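Local atomic coordinates of putative large adhesion protein (Lap) involved in biofilm formation (Marinobacter hydrocarbonoclasticus ATCC 49840, PDB entry 6M8M), a protein that probably binds sugars such as glucose through a calcium-dependent PA14 domain of a large RTX adhesin involved in biofilm formation. Residues G51-S55 / S112-V116; G37-E41 / K117-N121; V60-I64 / E176-W180. All coordinates share one frame; numbering follows the deposited sequence.

Interaction 1 (G51-S55 / S112-V116); sequences GGNLS and SDAIV. With CA (calcium ion), chain D.
Asn53 and Asp113 meet at a calcium ion rather than through a bond of their own. Asp113 chelates the metal with both carboxylate oxygens, OD1 at 2.4 Å and OD2 at 2.5 Å from the calcium, while Asn53 brings in its amide oxygen, OD1, 2.3 Å from the same ion. The two side chains cross at about a right angle, with amide and carboxylate planes 79° apart, and the calcium explains why Asn53 OD1 and Asp113 OD2 can sit 3.0 Å from each other: both are acceptors drawn to one cation. With its CG anti to the backbone N (chi1 -168°), Asn53 swings its amide round to the metal. Gln47 OE1, Gln182 O and a water complete the shell.

The site lies in a PA14 domain, at the start of strand 113-122, where the loop leading to helix 57-66 is tied down beside the sheet; the side chain of Asn53 is about 7 Å from the bound glucose. Second-shell bonds steady the carboxylate. Ser112 OG donates to Asp113 OD1 on the anti side of that oxygen, somewhat out of the carboxylate plane, and a weak hydrogen bond runs from Leu54 N to Asp113 OD2 at 3.3 Å.

Next to this polar cluster, Leu54 slides past Asp113 in the opposite direction. Its CG is beside its own backbone N (chi1 -66°), which carries CD1 over the aliphatic CB of Asp113 and on to Ile115, crossing that side chain at about a right angle with CD1 3.6 Å from Ile115 CG1. Trp180 also touches both Leu54 and Ile115.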
# COMPACT_ATOMS: atom_id res chain seq x y z
N GLY A 51 -19.05 4.83 8.15
CA GLY A 51 -19.64 5.08 6.86
C GLY A 51 -19.88 3.81 6.07
O GLY A 51 -19.92 2.71 6.62
N GLY A 52 -20.05 3.96 4.77
CA GLY A 52 -20.35 2.84 3.91
C GLY A 52 -19.13 2.00 3.58
O GLY A 52 -18.00 2.27 4.00
N ASN A 53 -19.38 0.94 2.82
CA ASN A 53 -18.31 0.06 2.39
C ASN A 53 -17.19 0.85 1.73
O ASN A 53 -17.44 1.80 0.99
CB ASN A 53 -18.88 -0.95 1.39
CG ASN A 53 -17.93 -2.07 1.10
OD1 ASN A 53 -17.08 -2.42 1.92
ND2 ASN A 53 -18.07 -2.66 -0.07
N LEU A 54 -15.94 0.46 1.99
CA LEU A 54 -14.84 1.06 1.26
C LEU A 54 -14.91 0.62 -0.19
O LEU A 54 -15.02 -0.57 -0.48
CB LEU A 54 -13.50 0.65 1.86
CG LEU A 54 -13.25 1.18 3.26
CD1 LEU A 54 -11.84 0.77 3.70
CD2 LEU A 54 -13.41 2.69 3.37
N SER A 55 -14.83 1.57 -1.11
CA SER A 55 -14.92 1.20 -2.51
C SER A 55 -14.18 2.13 -3.47
O SER A 55 -14.17 1.82 -4.66
CB SER A 55 -16.37 1.11 -2.95
OG SER A 55 -16.94 2.40 -2.94
N SER A 112 -14.29 -4.42 10.15
CA SER A 112 -14.81 -5.01 8.92
C SER A 112 -13.91 -4.74 7.73
O SER A 112 -13.75 -5.61 6.85
CB SER A 112 -16.21 -4.47 8.65
OG SER A 112 -16.21 -3.06 8.48
N ASP A 113 -13.36 -3.53 7.64
CA ASP A 113 -12.61 -3.05 6.50
C ASP A 113 -11.25 -2.56 7.01
O ASP A 113 -11.08 -2.28 8.20
CB ASP A 113 -13.33 -1.89 5.80
CG ASP A 113 -14.68 -2.28 5.18
OD1 ASP A 113 -15.54 -2.89 5.87
OD2 ASP A 113 -14.91 -1.95 3.99
N ALA A 114 -10.30 -2.37 6.10
CA ALA A 114 -8.97 -1.96 6.53
C ALA A 114 -8.28 -1.19 5.42
O ALA A 114 -8.50 -1.44 4.24
CB ALA A 114 -8.13 -3.17 6.92
N ILE A 115 -7.42 -0.26 5.83
CA ILE A 115 -6.68 0.60 4.91
C ILE A 115 -5.21 0.54 5.30
O ILE A 115 -4.87 0.58 6.49
CB ILE A 115 -7.18 2.05 5.01
CG1 ILE A 115 -8.63 2.17 4.54
CG2 ILE A 115 -6.30 3.01 4.23
CD1 ILE A 115 -9.34 3.41 5.01
N VAL A 116 -4.33 0.48 4.29
CA VAL A 116 -2.89 0.58 4.49
C VAL A 116 -2.37 1.74 3.66
O VAL A 116 -2.74 1.89 2.48
CB VAL A 116 -2.18 -0.72 4.09
CG1 VAL A 116 -0.66 -0.57 4.20
CG2 VAL A 116 -2.68 -1.88 4.92
CA CA D . -16.81 -3.59 3.92
O HOH W 1 -18.05 -5.13 2.44

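Interaction 2 (G37-E41 / K117-N121); sequences GLFGE and KLTGN
Two pairs of backbone hydrogen bonds join Phe39 to Thr119 and Glu41 to Lys117. Phe39 N reaches Thr119 O at 2.8 Å and Thr119 N returns to Phe39 O at 2.9 Å; Glu41 and Lys117 are tied in the same reciprocal way. Both are hydrogen-bonded pairs of an antiparallel ladder, with Gly40 and Leu118 as the non-hydrogen-bonded pair between them. Here strands 38-45 and 113-122 run side by side in the larger sheet of the domain.

On the face carrying Phe39, Glu41, Lys117 and Thr119, water extends the polar network. One molecule lies 2.6 Å from Glu41 OE2 and 2.8 Å from Thr119 OG1, and also reaches Phe39 O. A second bridges Glu41 OE1 to Lys117 NZ. The two charged chains lie alongside, pointing the same way. Lys117 is fully extended, its CG anti to the backbone N (chi1 177°), and Glu41 OE2 rests against its methylenes, 3.8 Å from CD, while NZ stays 4.5 Å from OE2. Thr119 OG1 meets the Phe39 ring at its edge, in plane.

The other face is apolar: Leu118 CD2 packs over Gly40 CA and lies 4.0 Å from Leu38 CB, and Leu38 CD2 leans on the backbone of Thr119 and Gly120.

The direct bonds across this pair are thus all backbone to backbone, while the opposite charges of Glu41 and Lys117 lie near each other without direct contact, and a water links them.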
# COMPACT_ATOMS: atom_id res chain seq x y z
N GLY A 37 13.19 1.05 3.41
CA GLY A 37 11.81 0.62 3.36
C GLY A 37 10.86 1.79 3.43
O GLY A 37 11.25 2.96 3.46
N LEU A 38 9.57 1.46 3.45
CA LEU A 38 8.50 2.45 3.47
C LEU A 38 7.91 2.56 4.86
O LEU A 38 7.87 1.60 5.62
CB LEU A 38 7.40 2.05 2.50
CG LEU A 38 7.93 1.99 1.07
CD1 LEU A 38 7.35 0.86 0.26
CD2 LEU A 38 7.73 3.30 0.35
N PHE A 39 7.43 3.75 5.18
CA PHE A 39 6.70 3.96 6.41
C PHE A 39 5.27 3.47 6.21
O PHE A 39 4.58 3.93 5.29
CB PHE A 39 6.70 5.44 6.75
CG PHE A 39 6.01 5.75 8.03
CD1 PHE A 39 6.49 5.27 9.23
CD2 PHE A 39 4.86 6.53 8.05
CE1 PHE A 39 5.83 5.55 10.43
CE2 PHE A 39 4.21 6.81 9.24
CZ PHE A 39 4.69 6.32 10.42
N GLY A 40 4.83 2.55 7.06
CA GLY A 40 3.51 1.94 6.94
C GLY A 40 2.56 2.44 8.01
O GLY A 40 2.94 2.56 9.19
N GLU A 41 1.33 2.71 7.60
CA GLU A 41 0.24 3.08 8.48
C GLU A 41 -0.94 2.17 8.21
O GLU A 41 -1.30 1.92 7.05
CB GLU A 41 -0.17 4.53 8.23
CG GLU A 41 0.91 5.52 8.64
CD GLU A 41 0.64 6.92 8.13
OE1 GLU A 41 -0.11 7.66 8.80
OE2 GLU A 41 1.18 7.28 7.06
N LYS A 117 -1.50 2.55 4.25
CA LYS A 117 -0.78 3.59 3.54
C LYS A 117 0.70 3.36 3.70
O LYS A 117 1.17 3.03 4.80
CB LYS A 117 -1.17 4.95 4.09
CG LYS A 117 -0.44 6.11 3.47
CD LYS A 117 -1.05 7.41 3.95
CE LYS A 117 -0.25 8.61 3.52
NZ LYS A 117 -0.91 9.85 4.03
N LEU A 118 1.43 3.50 2.61
CA LEU A 118 2.88 3.36 2.60
C LEU A 118 3.48 4.60 1.97
O LEU A 118 3.04 5.01 0.90
CB LEU A 118 3.28 2.12 1.79
CG LEU A 118 2.89 0.78 2.42
CD1 LEU A 118 2.75 -0.30 1.37
CD2 LEU A 118 3.94 0.36 3.44
N THR A 119 4.49 5.17 2.62
CA THR A 119 5.12 6.38 2.11
C THR A 119 6.63 6.29 2.23
O THR A 119 7.18 5.63 3.12
CB THR A 119 4.63 7.65 2.81
OG1 THR A 119 4.80 7.50 4.21
CG2 THR A 119 3.19 7.93 2.50
N GLY A 120 7.30 6.99 1.33
CA GLY A 120 8.74 7.08 1.39
C GLY A 120 9.24 7.86 0.20
O GLY A 120 8.48 8.54 -0.49
N ASN A 121 10.54 7.75 -0.02
CA ASN A 121 11.22 8.36 -1.15
C ASN A 121 11.89 7.26 -1.95
O ASN A 121 12.46 6.33 -1.39
CB ASN A 121 12.22 9.38 -0.67
CG ASN A 121 11.55 10.56 -0.01
OD1 ASN A 121 10.62 11.14 -0.56
ND2 ASN A 121 12.01 10.92 1.18
O HOH W 2 2.65 6.08 5.29
O HOH W 3 -1.07 9.73 6.95

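Interaction 3 (V60-I64 / E176-W180); sequences VKAFI and EIVYW
Helix 60-64 lies across strand 176-180 at 106°, with 9.7 Å between the axes at closest approach, so side chains fill the gap between the two backbones. Val60 and Trp180 make the apolar contact at one end. The CG2 methyl of Val60 meets the indole at Trp180 CE3, 3.6 Å away, the two side chains crossing obliquely. Trp180 places its CG between the backbone N and the carbonyl carbon (chi1 72°), which turns the indole toward the helix, and its NE1 is taken by Asn154 OD1. In the middle, Ile64 reaches across from the next helical turn to put CD1 3.7 Å from Val178 CG1, while Val60 CG1 comes within 4.4 Å of Val178 CB. Val60 and Ile64 also touch Ile115, so the helix spans the neighbouring strands 113-122 and 174-181 of the sheet. This is helix-on-sheet packing in the PA14 domain, with the Trp180 side chain about 7 Å from both a bound calcium ion and the bound glucose.

Toward Glu176 the contact turns polar. Lys61 leaves the helix in an extended chain that bends only at its last torsion (chi4 -74°), bringing NZ to 3.1 Å from Glu176 OE2 in a salt bridge; the two side chains come from opposite directions. Lys61 NZ also passes 3.9 Å from Val178 CG1, crossing that side chain at about a right angle. A water accepts from NZ at 3.0 Å and donates to Glu176 O, giving the ammonium a second link to the same residue, and Glu142 forms a long, weak ion pair with it.

The chemistry is therefore graded along the strand: valine, isoleucine and indole seal the buried part, whereas the partly exposed ion pair of Lys61 and Glu176, reinforced by water, holds the margin.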
# COMPACT_ATOMS: atom_id res chain seq x y z
N VAL A 60 -11.21 6.50 0.63
CA VAL A 60 -10.13 6.00 1.48
C VAL A 60 -9.21 7.13 1.90
O VAL A 60 -8.83 7.24 3.07
CB VAL A 60 -9.41 4.86 0.74
CG1 VAL A 60 -8.06 4.53 1.37
CG2 VAL A 60 -10.30 3.62 0.69
N LYS A 61 -8.82 7.98 0.95
CA LYS A 61 -7.95 9.10 1.28
C LYS A 61 -8.61 10.04 2.29
O LYS A 61 -7.93 10.61 3.14
CB LYS A 61 -7.57 9.87 0.03
CG LYS A 61 -6.54 9.15 -0.81
CD LYS A 61 -6.01 10.01 -1.92
CE LYS A 61 -4.91 9.30 -2.71
NZ LYS A 61 -3.61 9.23 -1.97
N ALA A 62 -9.92 10.23 2.18
CA ALA A 62 -10.61 11.11 3.12
C ALA A 62 -10.57 10.53 4.52
O ALA A 62 -10.42 11.27 5.50
CB ALA A 62 -12.05 11.35 2.68
N PHE A 63 -10.75 9.22 4.65
CA PHE A 63 -10.67 8.61 5.97
C PHE A 63 -9.26 8.74 6.54
O PHE A 63 -9.07 9.12 7.71
CB PHE A 63 -11.09 7.15 5.93
CG PHE A 63 -11.29 6.56 7.29
CD1 PHE A 63 -12.45 6.81 8.00
CD2 PHE A 63 -10.31 5.78 7.87
CE1 PHE A 63 -12.63 6.29 9.27
CE2 PHE A 63 -10.50 5.24 9.14
CZ PHE A 63 -11.65 5.51 9.83
N ILE A 64 -8.25 8.45 5.72
CA ILE A 64 -6.87 8.59 6.18
C ILE A 64 -6.61 10.00 6.67
O ILE A 64 -6.02 10.20 7.74
CB ILE A 64 -5.89 8.23 5.04
CG1 ILE A 64 -5.93 6.74 4.71
CG2 ILE A 64 -4.49 8.69 5.39
CD1 ILE A 64 -5.23 6.40 3.42
N GLU A 176 3.72 7.53 -2.58
CA GLU A 176 2.62 7.36 -1.65
C GLU A 176 1.69 6.31 -2.20
O GLU A 176 1.24 6.41 -3.35
CB GLU A 176 1.85 8.66 -1.43
CG GLU A 176 0.63 8.47 -0.54
CD GLU A 176 -0.00 9.77 -0.09
OE1 GLU A 176 0.74 10.74 0.18
OE2 GLU A 176 -1.25 9.82 0.00
N ILE A 177 1.43 5.29 -1.40
CA ILE A 177 0.56 4.17 -1.76
C ILE A 177 -0.57 4.13 -0.77
O ILE A 177 -0.33 4.15 0.45
CB ILE A 177 1.34 2.85 -1.72
CG1 ILE A 177 2.50 2.89 -2.71
CG2 ILE A 177 0.42 1.66 -1.98
CD1 ILE A 177 3.61 1.95 -2.37
N VAL A 178 -1.80 4.04 -1.27
CA VAL A 178 -2.94 3.71 -0.42
C VAL A 178 -3.56 2.44 -0.97
O VAL A 178 -3.57 2.21 -2.19
CB VAL A 178 -3.97 4.85 -0.27
CG1 VAL A 178 -3.32 6.09 0.32
CG2 VAL A 178 -4.64 5.14 -1.58
N TYR A 179 -4.09 1.62 -0.08
CA TYR A 179 -4.61 0.29 -0.39
C TYR A 179 -5.73 0.02 0.59
O TYR A 179 -5.67 0.48 1.75
CB TYR A 179 -3.49 -0.80 -0.27
CG TYR A 179 -4.05 -2.16 0.01
CD1 TYR A 179 -4.51 -2.97 -1.02
CD2 TYR A 179 -4.20 -2.61 1.31
CE1 TYR A 179 -5.09 -4.20 -0.75
CE2 TYR A 179 -4.78 -3.82 1.58
CZ TYR A 179 -5.24 -4.60 0.56
OH TYR A 179 -5.85 -5.78 0.88
N TRP A 180 -6.75 -0.74 0.17
CA TRP A 180 -7.78 -1.14 1.12
C TRP A 180 -8.29 -2.54 0.85
O TRP A 180 -8.21 -3.08 -0.26
CB TRP A 180 -8.94 -0.16 1.13
CG TRP A 180 -9.83 -0.19 -0.07
CD1 TRP A 180 -10.97 -0.91 -0.23
CD2 TRP A 180 -9.67 0.56 -1.27
NE1 TRP A 180 -11.53 -0.66 -1.45
CE2 TRP A 180 -10.75 0.24 -2.12
CE3 TRP A 180 -8.71 1.48 -1.73
CZ2 TRP A 180 -10.92 0.82 -3.38
CZ3 TRP A 180 -8.88 2.05 -2.98
CH2 TRP A 180 -9.97 1.72 -3.79
O HOH W 4 -1.74 7.28 -3.33

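Overall arrangement
Strand 113-122 runs through the arrangement: interaction 1 uses its beginning, interaction 2 its continuation, and the strand of interaction 3 pairs with it through backbone bonds such as Val116 N to Tyr179 O. Strands 38-45 and 174-181 are both its neighbours. Interactions 1 and 3 are buried, but interaction 1 is peripheral, its centre about 14 Å from the chain's centre against about 8 Å for the others; interaction 2 is partly buried. Calcium joins loop to strand in interaction 1, a regular backbone ladder with bridging waters serves interaction 2, and apolar side chains with a salt bridge at the margin seat the helix in interaction 3. Lys117 packs against Ile64 and Glu176, linking interactions 2 and 3.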